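Local coordinates for protein PrgX (Enterococcus faecalis, PDB 2AWI) that acts as the receptor for the peptide sex pheromone cCF10 and, as a probably DNA-binding repressor, takes part in regulating plasmid conjugation, at residues Phe217-Leu220 with Lys221-Lys224. The protein carries 1 engineered substitution. Residues are numbered along the deposited sequence; the frame is centred on the assembly and turned at random.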
# COMPACT_ATOMS: atom_id res chain seq x y z
N PHE A 217 -4.97 7.73 29.01
CA PHE A 217 -5.99 7.64 27.99
C PHE A 217 -6.54 6.23 27.87
O PHE A 217 -7.76 6.03 27.82
CB PHE A 217 -5.45 8.07 26.62
CG PHE A 217 -6.49 8.02 25.54
CD1 PHE A 217 -7.55 8.92 25.54
CD2 PHE A 217 -6.43 7.04 24.55
CE1 PHE A 217 -8.54 8.84 24.58
CE2 PHE A 217 -7.43 6.95 23.58
CZ PHE A 217 -8.48 7.85 23.59
N GLU A 218 -5.65 5.25 27.81
CA GLU A 218 -6.09 3.87 27.68
C GLU A 218 -6.89 3.40 28.88
O GLU A 218 -7.75 2.53 28.76
CB GLU A 218 -4.88 2.96 27.44
CG GLU A 218 -4.32 3.09 26.03
CD GLU A 218 -5.33 2.72 24.95
OE1 GLU A 218 -5.33 3.37 23.88
OE2 GLU A 218 -6.12 1.78 25.17
N HIS A 219 -6.62 3.97 30.04
CA HIS A 219 -7.35 3.58 31.23
C HIS A 219 -8.80 4.07 31.15
O HIS A 219 -9.71 3.43 31.68
CB HIS A 219 -6.69 4.15 32.48
CG HIS A 219 -7.47 3.88 33.73
ND1 HIS A 219 -7.71 2.60 34.19
CD2 HIS A 219 -8.13 4.71 34.57
CE1 HIS A 219 -8.48 2.66 35.25
NE2 HIS A 219 -8.76 3.93 35.51
N LEU A 220 -9.00 5.22 30.50
CA LEU A 220 -10.34 5.77 30.35
C LEU A 220 -11.29 4.75 29.73
O LEU A 220 -12.48 4.74 30.03
CB LEU A 220 -10.33 7.02 29.47
CG LEU A 220 -9.63 8.29 29.96
CD1 LEU A 220 -9.93 9.42 28.98
CD2 LEU A 220 -10.11 8.68 31.35
N LYS A 221 -10.74 3.89 28.87
CA LYS A 221 -11.54 2.87 28.19
C LYS A 221 -12.07 1.77 29.10
O LYS A 221 -12.81 0.90 28.65
CB LYS A 221 -10.73 2.24 27.05
CG LYS A 221 -10.39 3.20 25.91
CD LYS A 221 -9.47 2.56 24.88
CE LYS A 221 -9.15 3.55 23.75
NZ LYS A 221 -8.10 3.04 22.81
N THR A 222 -11.69 1.79 30.38
CA THR A 222 -12.15 0.77 31.32
C THR A 222 -13.29 1.33 32.17
O THR A 222 -13.92 0.59 32.94
CB THR A 222 -11.03 0.31 32.28
OG1 THR A 222 -10.57 1.42 33.05
CG2 THR A 222 -9.86 -0.29 31.50
N ILE A 223 -13.53 2.63 32.04
CA ILE A 223 -14.58 3.28 32.82
C ILE A 223 -15.98 2.97 32.30
O ILE A 223 -16.23 2.91 31.10
CB ILE A 223 -14.37 4.81 32.83
CG1 ILE A 223 -13.06 5.15 33.54
CG2 ILE A 223 -15.53 5.49 33.54
CD1 ILE A 223 -12.67 6.62 33.47
N LYS A 224 -16.89 2.76 33.24
CA LYS A 224 -18.28 2.44 32.94
C LYS A 224 -19.00 3.62 32.31
O LYS A 224 -18.96 4.73 32.83
CB LYS A 224 -18.99 2.03 34.23
CG LYS A 224 -20.49 1.84 34.11
CD LYS A 224 -21.13 1.76 35.48
CE LYS A 224 -22.65 1.67 35.39
NZ LYS A 224 -23.30 1.80 36.72
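Glu218 folds back at chi2 (-61°) while the Lys221 chain runs extended beyond CG, which lays the two side chains, three residues apart in sequence, alongside each other at the C-terminal end of helix 207-220, ahead of the loop to helix 230-248. Lys221 NZ forms a salt bridge with Glu218 OE1 at 3.0 Å, meeting it on the syn side and 23° out of the carboxylate plane; the bond to OE2 is weak. Asp233 of helix 230-248 supplies a second carboxylate to the same ammonium. On its way, CE of Lys221 passes obliquely by the Phe217 ring, 3.8 Å from CE2.

Thr222 OG1 sits between its own backbone N and carbonyl carbon (chi1 61°), over one face of the His219 imidazole, and donates to His219 O at 2.6 Å in the carbonyl plane. Thr222 N reaches that oxygen at 2.9 Å from above the plane, so two donors grip one carbonyl. The chain here makes a type I turn from Leu220 to Ile223, which includes Thr222, closed by Ile223 N to Leu220 O at 3.1 Å, with Leu220 CD2 against Ile223 CD1 at 3.9 Å and both residues touching Ile178. One ammonium between two carboxylates would favour the charged forms of all three and probably links the two helices.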